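Local structure of geranyltranstransferase (3LOM) at residues Gln26-Ile31 / Ala41-Leu46; Gln227-Tyr232 / Glu268-His273; Leu57-Gly62 / Gly70-Ile75. The protein probably condenses allylic diphosphates with isopentenyl diphosphate into farnesyl, and perhaps geranylgeranyl, diphosphate, using magnesium. All blocks are in the same frame, centred on the assembly; numbering follows the deposited sequence.

Contact 1: Gln26-Ile31 / Ala41-Leu46; sequences QLLNEI and ALHYAL
The imidazole of His43 is held at one nitrogen and covered on one face: its ND1 is hydrogen-bonded to the carbonyl oxygen of Arg39, one turn earlier in the same helix, and Leu28 lies against the ring from the other segment. Because a carbonyl can only accept, the proton probably sits on ND1. Leu28 CD1 makes a CH-pi contact, 3.8 Å from the centroid of the His43 ring and 27° off its normal, displaced toward the rim. The nearest ring atom is NE2, 3.5 Å from Leu28 CD1. With chi1 at -77°, CG of His43 stands beside its own backbone N, and from there the ring reaches across to Leu28. The side chain of Asn29 crosses that of His43 at about a right angle, its amide plane tilted 39° from the ring. Asn29 ND2 comes obliquely to 3.6 Å from His43 NE2, and no hydrogen bond joins them. These residues pack the C-terminal end of helix 5-28 against helix 36-46, in the all-helical isoprenoid synthase fold. The two branches of Leu28 diverge: CD1 also meets Leu46 CD1 at 3.8 Å, while CD2 faces Leu42 CD1 at 4.2 Å. Leu46 also packs on Leu81 and Cys84 of helix 69-91, and Leu42 on Ile157 of the second subunit.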
ATOM      1  N   GLN A  26      -9.360  -1.313  18.893  1.00 48.54           N
ATOM      2  CA  GLN A  26      -8.381  -0.610  19.708  1.00 57.97           C
ATOM      3  C   GLN A  26      -7.374   0.089  18.818  1.00 56.06           C
ATOM      4  O   GLN A  26      -7.125   1.286  18.976  1.00 58.32           O
ATOM      5  CB  GLN A  26      -7.666  -1.577  20.661  1.00 62.03           C
ATOM      6  CG  GLN A  26      -8.498  -2.011  21.867  1.00 83.97           C
ATOM      7  CD  GLN A  26      -8.723  -0.893  22.885  1.00101.79           C
ATOM      8  OE1 GLN A  26      -9.792  -0.802  23.492  1.00104.52           O
ATOM      9  NE2 GLN A  26      -7.715  -0.044  23.078  1.00102.95           N
ATOM     10  N   LEU A  27      -6.835  -0.672  17.868  1.00 57.33           N
ATOM     11  CA  LEU A  27      -5.904  -0.180  16.857  1.00 58.32           C
ATOM     12  C   LEU A  27      -6.442   1.029  16.084  1.00 51.47           C
ATOM     13  O   LEU A  27      -5.769   2.059  16.002  1.00 46.52           O
ATOM     14  CB  LEU A  27      -5.558  -1.326  15.902  1.00 62.93           C
ATOM     15  CG  LEU A  27      -4.543  -1.192  14.773  1.00 73.72           C
ATOM     16  CD1 LEU A  27      -3.238  -0.589  15.262  1.00 85.00           C
ATOM     17  CD2 LEU A  27      -4.320  -2.579  14.193  1.00 86.08           C
ATOM     18  N   LEU A  28      -7.657   0.901  15.547  1.00 43.43           N
ATOM     19  CA  LEU A  28      -8.310   1.992  14.807  1.00 47.05           C
ATOM     20  C   LEU A  28      -8.536   3.251  15.646  1.00 52.47           C
ATOM     21  O   LEU A  28      -8.336   4.368  15.162  1.00 53.71           O
ATOM     22  CB  LEU A  28      -9.627   1.523  14.173  1.00 35.04           C
ATOM     23  CG  LEU A  28      -9.528   0.673  12.902  1.00 59.73           C
ATOM     24  CD1 LEU A  28     -10.882   0.104  12.531  1.00 57.46           C
ATOM     25  CD2 LEU A  28      -8.938   1.466  11.731  1.00 67.03           C
ATOM     26  N   ASN A  29      -8.912   3.061  16.912  1.00 61.86           N
ATOM     27  CA  ASN A  29      -9.213   4.178  17.817  1.00 64.05           C
ATOM     28  C   ASN A  29      -7.960   4.925  18.303  1.00 64.92           C
ATOM     29  O   ASN A  29      -8.073   5.941  18.989  1.00 68.85           O
ATOM     30  CB  ASN A  29     -10.070   3.719  19.019  1.00 62.56           C
ATOM     31  CG  ASN A  29     -11.467   3.174  18.617  1.00 75.63           C
ATOM     32  OD1 ASN A  29     -12.178   2.634  19.464  1.00 92.16           O
ATOM     33  ND2 ASN A  29     -11.852   3.309  17.344  1.00 55.15           N
ATOM     34  N   GLU A  30      -6.776   4.427  17.938  1.00 66.45           N
ATOM     35  CA  GLU A  30      -5.504   5.053  18.323  1.00 67.49           C
ATOM     36  C   GLU A  30      -4.864   5.902  17.227  1.00 69.06           C
ATOM     37  O   GLU A  30      -4.172   6.872  17.536  1.00 78.80           O
ATOM     38  CB  GLU A  30      -4.501   4.004  18.811  1.00 62.79           C
ATOM     39  CG  GLU A  30      -4.799   3.471  20.201  1.00 74.92           C
ATOM     40  CD  GLU A  30      -3.915   2.301  20.583  1.00 90.29           C
ATOM     41  OE1 GLU A  30      -2.674   2.447  20.519  1.00 86.37           O
ATOM     42  OE2 GLU A  30      -4.465   1.238  20.951  1.00 90.56           O
ATOM     43  N   ILE A  31      -5.082   5.535  15.962  1.00 65.38           N
ATOM     44  CA  ILE A  31      -4.539   6.287  14.817  1.00 61.16           C
ATOM     45  C   ILE A  31      -5.249   7.625  14.646  1.00 56.50           C
ATOM     46  O   ILE A  31      -6.472   7.712  14.801  1.00 55.50           O
ATOM     47  CB  ILE A  31      -4.692   5.530  13.471  1.00 59.15           C
ATOM     48  CG1 ILE A  31      -4.572   4.027  13.664  1.00 69.07           C
ATOM     49  CG2 ILE A  31      -3.654   6.005  12.452  1.00 64.38           C
ATOM     50  CD1 ILE A  31      -5.507   3.261  12.785  1.00 82.34           C
ATOM     51  N   ALA A  41     -15.789   5.000   7.054  1.00 44.95           N
ATOM     52  CA  ALA A  41     -15.756   3.940   6.042  1.00 44.10           C
ATOM     53  C   ALA A  41     -14.821   2.792   6.390  1.00 39.30           C
ATOM     54  O   ALA A  41     -15.155   1.632   6.146  1.00 43.91           O
ATOM     55  CB  ALA A  41     -15.449   4.496   4.685  1.00 41.25           C
ATOM     56  N   LEU A  42     -13.673   3.114   6.983  1.00 36.82           N
ATOM     57  CA  LEU A  42     -12.802   2.098   7.600  1.00 43.35           C
ATOM     58  C   LEU A  42     -13.563   1.138   8.505  1.00 43.21           C
ATOM     59  O   LEU A  42     -13.458  -0.076   8.357  1.00 50.71           O
ATOM     60  CB  LEU A  42     -11.696   2.762   8.425  1.00 42.68           C
ATOM     61  CG  LEU A  42     -10.422   3.211   7.715  1.00 55.75           C
ATOM     62  CD1 LEU A  42      -9.660   4.181   8.590  1.00 59.88           C
ATOM     63  CD2 LEU A  42      -9.559   2.008   7.403  1.00 48.58           C
ATOM     64  N   HIS A  43     -14.327   1.697   9.443  1.00 47.36           N
ATOM     65  CA  HIS A  43     -15.094   0.909  10.399  1.00 36.84           C
ATOM     66  C   HIS A  43     -16.227   0.136   9.740  1.00 33.43           C
ATOM     67  O   HIS A  43     -16.530  -0.978  10.151  1.00 43.91           O
ATOM     68  CB  HIS A  43     -15.617   1.802  11.529  1.00 40.59           C
ATOM     69  CG  HIS A  43     -14.569   2.169  12.532  1.00 28.83           C
ATOM     70  ND1 HIS A  43     -13.877   3.359  12.493  1.00 34.97           N
ATOM     71  CD2 HIS A  43     -14.075   1.483  13.590  1.00 30.82           C
ATOM     72  CE1 HIS A  43     -13.011   3.397  13.491  1.00 35.01           C
ATOM     73  NE2 HIS A  43     -13.112   2.270  14.173  1.00 34.25           N
ATOM     74  N   TYR A  44     -16.844   0.721   8.717  1.00 41.50           N
ATOM     75  CA  TYR A  44     -17.895   0.031   7.962  1.00 36.68           C
ATOM     76  C   TYR A  44     -17.354  -1.205   7.241  1.00 46.35           C
ATOM     77  O   TYR A  44     -17.973  -2.279   7.253  1.00 39.86           O
ATOM     78  CB  TYR A  44     -18.554   0.966   6.948  1.00 32.04           C
ATOM     79  CG  TYR A  44     -19.646   0.291   6.142  1.00 34.13           C
ATOM     80  CD1 TYR A  44     -20.912   0.092   6.689  1.00 37.10           C
ATOM     81  CD2 TYR A  44     -19.410  -0.162   4.837  1.00 45.97           C
ATOM     82  CE1 TYR A  44     -21.915  -0.535   5.970  1.00 39.86           C
ATOM     83  CE2 TYR A  44     -20.412  -0.803   4.106  1.00 37.98           C
ATOM     84  CZ  TYR A  44     -21.663  -0.981   4.684  1.00 48.54           C
ATOM     85  OH  TYR A  44     -22.671  -1.597   3.988  1.00 42.75           O
ATOM     86  N   ALA A  45     -16.201  -1.034   6.606  1.00 45.44           N
ATOM     87  CA  ALA A  45     -15.610  -2.087   5.795  1.00 53.66           C
ATOM     88  C   ALA A  45     -15.012  -3.218   6.633  1.00 50.39           C
ATOM     89  O   ALA A  45     -15.204  -4.388   6.313  1.00 46.46           O
ATOM     90  CB  ALA A  45     -14.573  -1.501   4.865  1.00 49.37           C
ATOM     91  N   LEU A  46     -14.322  -2.863   7.719  1.00 50.40           N
ATOM     92  CA  LEU A  46     -13.573  -3.836   8.527  1.00 47.56           C
ATOM     93  C   LEU A  46     -14.370  -4.757   9.448  1.00 48.29           C
ATOM     94  O   LEU A  46     -13.843  -5.776   9.895  1.00 48.09           O
ATOM     95  CB  LEU A  46     -12.501  -3.132   9.362  1.00 43.48           C
ATOM     96  CG  LEU A  46     -11.107  -2.976   8.751  1.00 55.89           C
ATOM     97  CD1 LEU A  46     -10.173  -2.406   9.794  1.00 62.77           C
ATOM     98  CD2 LEU A  46     -10.570  -4.310   8.227  1.00 48.04           C
TER

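Contact 2: Gln227-Tyr232 / Glu268-His273; sequences QMQDDY and EEIAVH
Ile270 and Met228 bury most of the surface here, each reaching toward the opposite helix, with Gln229 a smaller third. CD1 of Ile270 is driven close against the backbone of helix 209-236, 3.6 Å from Gln229 N and 3.7 Å from Met228 C. Chi1 of -46° sets CG1 of Ile270 beside its own backbone N, and the CD1 methyl beyond it lands between the side chains of Met228 and Gln229. It lies 3.7 Å from Met228 CB and 3.8 Å from Gln229 CG, with Tyr232 CB farther off. Met228 runs the other way, extended beyond CG, which carries its sulfur and methyl in beside Glu269 and His273. Met228 CE is 3.6 Å from His273 CD2, and SD makes an oblique Met-aromatic contact, 4.7 Å from the His273 ring centroid. The same methyl approaches Glu269 OE1. Polar ends are tied to neighbours: Gln229 is bonded through OE1 to Tyr274 and through NE2 to the carbonyl of Leu298, while ND1 of His273 is hydrogen-bonded to ND1 of His221. The two segments run nearly antiparallel, at 156° with axes 9.9 Å apart. Asp230, which points away from helix 263-279, and Asp231 open the sequence DDYLD, which matches the second aspartate-rich motif of the FPP/GGPP synthases; in relatives that motif binds magnesium and diphosphate, and here helix 263-279 packs behind the helix carrying it.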
ATOM      1  N   GLN A 227     -10.758 -21.987  -3.520  1.00 58.88           N
ATOM      2  CA  GLN A 227     -11.163 -21.539  -4.846  1.00 56.54           C
ATOM      3  C   GLN A 227     -11.871 -22.623  -5.655  1.00 57.14           C
ATOM      4  O   GLN A 227     -12.775 -22.324  -6.443  1.00 53.29           O
ATOM      5  CB  GLN A 227      -9.944 -21.021  -5.603  1.00 54.56           C
ATOM      6  CG  GLN A 227     -10.295 -20.118  -6.743  1.00 67.32           C
ATOM      7  CD  GLN A 227     -11.070 -18.881  -6.317  1.00 54.33           C
ATOM      8  OE1 GLN A 227     -10.740 -18.232  -5.320  1.00 68.04           O
ATOM      9  NE2 GLN A 227     -12.110 -18.552  -7.076  1.00 46.20           N
ATOM     10  N   MET A 228     -11.445 -23.874  -5.464  1.00 59.35           N
ATOM     11  CA  MET A 228     -12.152 -25.032  -6.014  1.00 57.98           C
ATOM     12  C   MET A 228     -13.568 -25.090  -5.437  1.00 58.15           C
ATOM     13  O   MET A 228     -14.539 -25.233  -6.181  1.00 56.98           O
ATOM     14  CB  MET A 228     -11.399 -26.335  -5.712  1.00 52.24           C
ATOM     15  CG  MET A 228     -10.200 -26.611  -6.601  1.00 53.71           C
ATOM     16  SD  MET A 228      -9.304 -28.104  -6.122  1.00 46.40           S
ATOM     17  CE  MET A 228      -7.969 -28.049  -7.304  1.00 45.76           C
ATOM     18  N   GLN A 229     -13.666 -24.950  -4.114  1.00 55.08           N
ATOM     19  CA  GLN A 229     -14.950 -24.929  -3.407  1.00 60.46           C
ATOM     20  C   GLN A 229     -15.867 -23.807  -3.879  1.00 58.90           C
ATOM     21  O   GLN A 229     -17.049 -24.043  -4.121  1.00 54.91           O
ATOM     22  CB  GLN A 229     -14.744 -24.847  -1.892  1.00 57.55           C
ATOM     23  CG  GLN A 229     -14.371 -26.181  -1.252  1.00 64.40           C
ATOM     24  CD  GLN A 229     -14.112 -26.071   0.237  1.00 58.42           C
ATOM     25  OE1 GLN A 229     -13.288 -25.274   0.682  1.00 51.88           O
ATOM     26  NE2 GLN A 229     -14.809 -26.885   1.015  1.00 70.85           N
ATOM     27  N   ASP A 230     -15.307 -22.605  -4.025  1.00 64.59           N
ATOM     28  CA  ASP A 230     -16.058 -21.430  -4.484  1.00 63.63           C
ATOM     29  C   ASP A 230     -16.659 -21.627  -5.871  1.00 65.73           C
ATOM     30  O   ASP A 230     -17.819 -21.289  -6.091  1.00 67.52           O
ATOM     31  CB  ASP A 230     -15.186 -20.169  -4.444  1.00 58.52           C
ATOM     32  CG  ASP A 230     -14.875 -19.719  -3.023  1.00 61.23           C
ATOM     33  OD1 ASP A 230     -14.019 -18.823  -2.849  1.00 53.92           O
ATOM     34  OD2 ASP A 230     -15.480 -20.268  -2.077  1.00 60.20           O
ATOM     35  N   ASP A 231     -15.878 -22.199  -6.786  1.00 72.04           N
ATOM     36  CA  ASP A 231     -16.355 -22.527  -8.135  1.00 70.87           C
ATOM     37  C   ASP A 231     -17.380 -23.662  -8.121  1.00 72.10           C
ATOM     38  O   ASP A 231     -18.331 -23.656  -8.907  1.00 71.47           O
ATOM     39  CB  ASP A 231     -15.179 -22.873  -9.054  1.00 68.50           C
ATOM     40  CG  ASP A 231     -14.266 -21.680  -9.320  1.00 72.09           C
ATOM     41  OD1 ASP A 231     -14.598 -20.545  -8.908  1.00 76.17           O
ATOM     42  OD2 ASP A 231     -13.210 -21.878  -9.955  1.00 63.99           O
ATOM     43  N   TYR A 232     -17.184 -24.617  -7.210  1.00 76.74           N
ATOM     44  CA  TYR A 232     -18.101 -25.739  -7.011  1.00 79.39           C
ATOM     45  C   TYR A 232     -19.443 -25.279  -6.450  1.00 81.17           C
ATOM     46  O   TYR A 232     -20.492 -25.773  -6.864  1.00 83.42           O
ATOM     47  CB  TYR A 232     -17.473 -26.783  -6.077  1.00 79.08           C
ATOM     48  CG  TYR A 232     -18.349 -27.983  -5.768  1.00 86.70           C
ATOM     49  CD1 TYR A 232     -18.600 -28.959  -6.733  1.00 88.59           C
ATOM     50  CD2 TYR A 232     -18.910 -28.151  -4.500  1.00 85.71           C
ATOM     51  CE1 TYR A 232     -19.402 -30.062  -6.449  1.00 92.54           C
ATOM     52  CE2 TYR A 232     -19.710 -29.250  -4.207  1.00 86.65           C
ATOM     53  CZ  TYR A 232     -19.950 -30.201  -5.182  1.00 92.48           C
ATOM     54  OH  TYR A 232     -20.739 -31.289  -4.891  1.00 90.00           O
ATOM     55  N   GLU A 268     -13.867 -34.824  -6.144  1.00 74.45           N
ATOM     56  CA  GLU A 268     -12.678 -35.577  -5.764  1.00 70.27           C
ATOM     57  C   GLU A 268     -11.454 -34.677  -5.637  1.00 66.56           C
ATOM     58  O   GLU A 268     -10.654 -34.866  -4.724  1.00 68.18           O
ATOM     59  CB  GLU A 268     -12.421 -36.742  -6.728  1.00 75.29           C
ATOM     60  CG  GLU A 268     -11.382 -37.762  -6.233  1.00 77.31           C
ATOM     61  CD  GLU A 268     -11.825 -38.533  -4.992  1.00 81.07           C
ATOM     62  OE1 GLU A 268     -13.041 -38.748  -4.810  1.00 79.12           O
ATOM     63  OE2 GLU A 268     -10.949 -38.932  -4.196  1.00 86.00           O
ATOM     64  N   GLU A 269     -11.326 -33.693  -6.530  1.00 62.58           N
ATOM     65  CA  GLU A 269     -10.263 -32.684  -6.426  1.00 59.92           C
ATOM     66  C   GLU A 269     -10.318 -31.956  -5.081  1.00 59.65           C
ATOM     67  O   GLU A 269      -9.280 -31.794  -4.431  1.00 58.32           O
ATOM     68  CB  GLU A 269     -10.319 -31.684  -7.588  1.00 58.13           C
ATOM     69  CG  GLU A 269      -9.688 -32.176  -8.885  1.00 48.31           C
ATOM     70  CD  GLU A 269      -8.201 -31.847  -9.011  1.00 76.11           C
ATOM     71  OE1 GLU A 269      -7.624 -31.217  -8.100  1.00 77.15           O
ATOM     72  OE2 GLU A 269      -7.598 -32.226 -10.037  1.00 78.84           O
ATOM     73  N   ILE A 270     -11.527 -31.548  -4.669  1.00 62.74           N
ATOM     74  CA  ILE A 270     -11.781 -31.016  -3.317  1.00 65.22           C
ATOM     75  C   ILE A 270     -11.255 -31.989  -2.256  1.00 67.25           C
ATOM     76  O   ILE A 270     -10.460 -31.607  -1.393  1.00 68.52           O
ATOM     77  CB  ILE A 270     -13.304 -30.784  -3.015  1.00 65.33           C
ATOM     78  CG1 ILE A 270     -14.041 -30.074  -4.161  1.00 66.47           C
ATOM     79  CG2 ILE A 270     -13.503 -30.062  -1.677  1.00 67.61           C
ATOM     80  CD1 ILE A 270     -13.970 -28.573  -4.177  1.00 56.41           C
ATOM     81  N   ALA A 271     -11.697 -33.245  -2.348  1.00 70.27           N
ATOM     82  CA  ALA A 271     -11.381 -34.274  -1.356  1.00 72.16           C
ATOM     83  C   ALA A 271      -9.890 -34.568  -1.255  1.00 72.28           C
ATOM     84  O   ALA A 271      -9.344 -34.587  -0.149  1.00 73.18           O
ATOM     85  CB  ALA A 271     -12.163 -35.555  -1.640  1.00 70.10           C
ATOM     86  N   VAL A 272      -9.242 -34.770  -2.404  1.00 71.89           N
ATOM     87  CA  VAL A 272      -7.816 -35.109  -2.449  1.00 72.59           C
ATOM     88  C   VAL A 272      -6.972 -33.982  -1.862  1.00 72.01           C
ATOM     89  O   VAL A 272      -6.081 -34.238  -1.051  1.00 76.82           O
ATOM     90  CB  VAL A 272      -7.312 -35.471  -3.886  1.00 73.44           C
ATOM     91  CG1 VAL A 272      -5.859 -35.917  -3.851  1.00 73.41           C
ATOM     92  CG2 VAL A 272      -8.145 -36.573  -4.502  1.00 72.41           C
ATOM     93  N   HIS A 273      -7.275 -32.743  -2.245  1.00 70.31           N
ATOM     94  CA  HIS A 273      -6.491 -31.589  -1.785  1.00 66.70           C
ATOM     95  C   HIS A 273      -6.637 -31.294  -0.287  1.00 66.66           C
ATOM     96  O   HIS A 273      -5.656 -30.910   0.367  1.00 60.19           O
ATOM     97  CB  HIS A 273      -6.765 -30.353  -2.643  1.00 62.00           C
ATOM     98  CG  HIS A 273      -6.026 -30.360  -3.943  1.00 59.70           C
ATOM     99  ND1 HIS A 273      -4.666 -30.149  -4.024  1.00 45.83           N
ATOM    100  CD2 HIS A 273      -6.450 -30.570  -5.211  1.00 58.49           C
ATOM    101  CE1 HIS A 273      -4.284 -30.231  -5.286  1.00 46.01           C
ATOM    102  NE2 HIS A 273      -5.349 -30.478  -6.027  1.00 60.16           N
TER

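Contact 3: Leu57-Gly62 / Gly70-Ile75; sequences LVYLAG and GVLDII
Leu72 fills the middle of this pair of helices, its two methyls pressed on the backbone of helix 53-64. CD2 lies 3.4 Å from Val58 O and 3.8 Å from the CA of Gly62, where the absence of a side chain lets the leucine come so close. Beside it Val58 CG1 slides past, 3.9 Å from Leu72 CD2, and goes on to Ile75 CG2 at 4.1 Å. On the other flank the Tyr59 ring runs alongside Leu72, its CD1 3.7 Å from Leu72 CB, and carries the hydroxyl out to the polar edge. There Tyr59 OH donates over 2.6 Å to the anti lone pair of Asp73 OD1, with ring and carboxylate planes 73° apart. A water donates to Tyr59 OH and, at 3.0 Å, to Asp73 O, so the hydroxyl both gives and receives. Asp73 OD1 is shared with Arg19 NE in a salt bridge, and Tyr16 stacks on the Tyr59 ring, which joins helix 5-28 to this edge. The segments cross at 150°, axes 9.3 Å apart: an antiparallel helical hairpin within the all-alpha isoprenoid synthase fold.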
ATOM      1  N   LEU A  57      -6.029 -18.488  10.760  1.00 58.22           N
ATOM      2  CA  LEU A  57      -4.897 -19.291  10.285  1.00 52.29           C
ATOM      3  C   LEU A  57      -3.586 -18.803  10.872  1.00 54.83           C
ATOM      4  O   LEU A  57      -2.762 -19.613  11.275  1.00 62.30           O
ATOM      5  CB  LEU A  57      -4.819 -19.294   8.755  1.00 54.06           C
ATOM      6  CG  LEU A  57      -5.948 -19.999   8.004  1.00 52.17           C
ATOM      7  CD1 LEU A  57      -5.941 -19.589   6.536  1.00 54.97           C
ATOM      8  CD2 LEU A  57      -5.876 -21.516   8.161  1.00 46.02           C
ATOM      9  N   VAL A  58      -3.416 -17.483  10.933  1.00 49.31           N
ATOM     10  CA  VAL A  58      -2.302 -16.856  11.654  1.00 53.83           C
ATOM     11  C   VAL A  58      -2.225 -17.283  13.127  1.00 58.54           C
ATOM     12  O   VAL A  58      -1.146 -17.620  13.622  1.00 56.01           O
ATOM     13  CB  VAL A  58      -2.372 -15.314  11.537  1.00 52.73           C
ATOM     14  CG1 VAL A  58      -1.441 -14.615  12.525  1.00 40.03           C
ATOM     15  CG2 VAL A  58      -2.030 -14.906  10.141  1.00 57.99           C
ATOM     16  N   TYR A  59      -3.370 -17.288  13.809  1.00 58.46           N
ATOM     17  CA  TYR A  59      -3.425 -17.670  15.222  1.00 63.61           C
ATOM     18  C   TYR A  59      -3.105 -19.139  15.430  1.00 59.69           C
ATOM     19  O   TYR A  59      -2.326 -19.482  16.310  1.00 59.64           O
ATOM     20  CB  TYR A  59      -4.791 -17.338  15.837  1.00 61.49           C
ATOM     21  CG  TYR A  59      -4.985 -15.865  16.137  1.00 65.18           C
ATOM     22  CD1 TYR A  59      -4.060 -15.165  16.914  1.00 54.19           C
ATOM     23  CD2 TYR A  59      -6.102 -15.176  15.664  1.00 47.40           C
ATOM     24  CE1 TYR A  59      -4.232 -13.816  17.197  1.00 55.00           C
ATOM     25  CE2 TYR A  59      -6.282 -13.825  15.942  1.00 57.54           C
ATOM     26  CZ  TYR A  59      -5.344 -13.154  16.710  1.00 58.86           C
ATOM     27  OH  TYR A  59      -5.515 -11.820  16.991  1.00 60.58           O
ATOM     28  N   LEU A  60      -3.693 -19.993  14.596  1.00 63.75           N
ATOM     29  CA  LEU A  60      -3.533 -21.441  14.714  1.00 62.36           C
ATOM     30  C   LEU A  60      -2.149 -21.947  14.302  1.00 67.59           C
ATOM     31  O   LEU A  60      -1.604 -22.851  14.941  1.00 71.42           O
ATOM     32  CB  LEU A  60      -4.630 -22.162  13.934  1.00 60.53           C
ATOM     33  CG  LEU A  60      -6.030 -22.028  14.534  1.00 56.93           C
ATOM     34  CD1 LEU A  60      -7.030 -22.869  13.766  1.00 57.20           C
ATOM     35  CD2 LEU A  60      -6.016 -22.425  16.000  1.00 47.37           C
ATOM     36  N   ALA A  61      -1.588 -21.353  13.249  1.00 64.04           N
ATOM     37  CA  ALA A  61      -0.229 -21.667  12.814  1.00 62.17           C
ATOM     38  C   ALA A  61       0.794 -21.104  13.787  1.00 63.62           C
ATOM     39  O   ALA A  61       1.854 -21.700  13.992  1.00 67.24           O
ATOM     40  CB  ALA A  61       0.030 -21.135  11.409  1.00 57.27           C
ATOM     41  N   GLY A  62       0.470 -19.955  14.376  1.00 61.43           N
ATOM     42  CA  GLY A  62       1.331 -19.313  15.367  1.00 61.01           C
ATOM     43  C   GLY A  62       1.430 -20.087  16.670  1.00 63.67           C
ATOM     44  O   GLY A  62       2.471 -20.076  17.325  1.00 60.02           O
ATOM     45  N   GLY A  70       0.656 -11.757  21.287  1.00 62.30           N
ATOM     46  CA  GLY A  70       0.725 -10.321  21.005  1.00 61.92           C
ATOM     47  C   GLY A  70       1.215 -10.042  19.595  1.00 67.08           C
ATOM     48  O   GLY A  70       0.627  -9.222  18.881  1.00 73.10           O
ATOM     49  N   VAL A  71       2.287 -10.736  19.202  1.00 66.47           N
ATOM     50  CA  VAL A  71       2.828 -10.721  17.829  1.00 59.12           C
ATOM     51  C   VAL A  71       1.777 -11.193  16.807  1.00 51.59           C
ATOM     52  O   VAL A  71       1.590 -10.567  15.753  1.00 48.62           O
ATOM     53  CB  VAL A  71       4.137 -11.576  17.726  1.00 65.93           C
ATOM     54  CG1 VAL A  71       4.626 -11.719  16.272  1.00 56.58           C
ATOM     55  CG2 VAL A  71       5.242 -10.983  18.601  1.00 60.15           C
ATOM     56  N   LEU A  72       1.081 -12.274  17.153  1.00 47.65           N
ATOM     57  CA  LEU A  72       0.024 -12.845  16.327  1.00 51.11           C
ATOM     58  C   LEU A  72      -1.133 -11.889  16.041  1.00 58.23           C
ATOM     59  O   LEU A  72      -1.640 -11.865  14.920  1.00 57.79           O
ATOM     60  CB  LEU A  72      -0.498 -14.140  16.953  1.00 54.82           C
ATOM     61  CG  LEU A  72       0.485 -15.314  16.898  1.00 65.10           C
ATOM     62  CD1 LEU A  72      -0.105 -16.558  17.549  1.00 56.97           C
ATOM     63  CD2 LEU A  72       0.873 -15.588  15.449  1.00 67.48           C
ATOM     64  N   ASP A  73      -1.531 -11.109  17.049  1.00 59.99           N
ATOM     65  CA  ASP A  73      -2.556 -10.067  16.897  1.00 58.21           C
ATOM     66  C   ASP A  73      -2.203  -9.092  15.784  1.00 55.03           C
ATOM     67  O   ASP A  73      -3.047  -8.769  14.944  1.00 57.51           O
ATOM     68  CB  ASP A  73      -2.729  -9.275  18.201  1.00 57.95           C
ATOM     69  CG  ASP A  73      -3.352 -10.093  19.315  1.00 59.21           C
ATOM     70  OD1 ASP A  73      -4.242 -10.924  19.032  1.00 60.21           O
ATOM     71  OD2 ASP A  73      -2.955  -9.894  20.484  1.00 50.34           O
ATOM     72  N   ILE A  74      -0.950  -8.645  15.800  1.00 50.49           N
ATOM     73  CA  ILE A  74      -0.421  -7.661  14.861  1.00 53.94           C
ATOM     74  C   ILE A  74      -0.375  -8.210  13.439  1.00 57.29           C
ATOM     75  O   ILE A  74      -0.851  -7.549  12.505  1.00 57.08           O
ATOM     76  CB  ILE A  74       0.988  -7.190  15.293  1.00 49.99           C
ATOM     77  CG1 ILE A  74       0.931  -6.592  16.701  1.00 52.32           C
ATOM     78  CG2 ILE A  74       1.560  -6.185  14.298  1.00 51.56           C
ATOM     79  CD1 ILE A  74       2.246  -6.634  17.453  1.00 58.47           C
ATOM     80  N   ILE A  75       0.175  -9.419  13.290  1.00 51.97           N
ATOM     81  CA  ILE A  75       0.316 -10.067  11.978  1.00 48.18           C
ATOM     82  C   ILE A  75      -1.044 -10.305  11.332  1.00 45.57           C
ATOM     83  O   ILE A  75      -1.236  -9.979  10.155  1.00 45.07           O
ATOM     84  CB  ILE A  75       1.151 -11.389  12.044  1.00 43.08           C
ATOM     85  CG1 ILE A  75       2.583 -11.095  12.512  1.00 47.76           C
ATOM     86  CG2 ILE A  75       1.166 -12.096  10.673  1.00 38.94           C
ATOM     87  CD1 ILE A  75       3.477 -12.324  12.665  1.00 50.83           C
TER
HETATM   88  O   HOH W   1      -5.861  -9.827  15.291  1.00 62.08           O

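How the contacts relate
Following the chain from the N terminus, contact 1 closes first, folding helix 36-46 back onto the end of helix 5-28 with nine residues, part of them already helical, between the two segments. Contact 3 comes next, a still shorter hairpin of helices 53-64 and 69-91. Contact 2 closes last, bridging 35 residues, part of them not modelled, between helices 209-236 and 263-279. The three follow in series; none nests in or crosses another. Contacts 1 and 3 are neighbours, nearest atoms about 6 Å apart, and helices 5-28 and 69-91 link them. Contact 2 lies on the opposite side of the chain's centre from both, its centre about 34 Å from that of contact 1; helix 289-303 touches segments of both contacts 2 and 3.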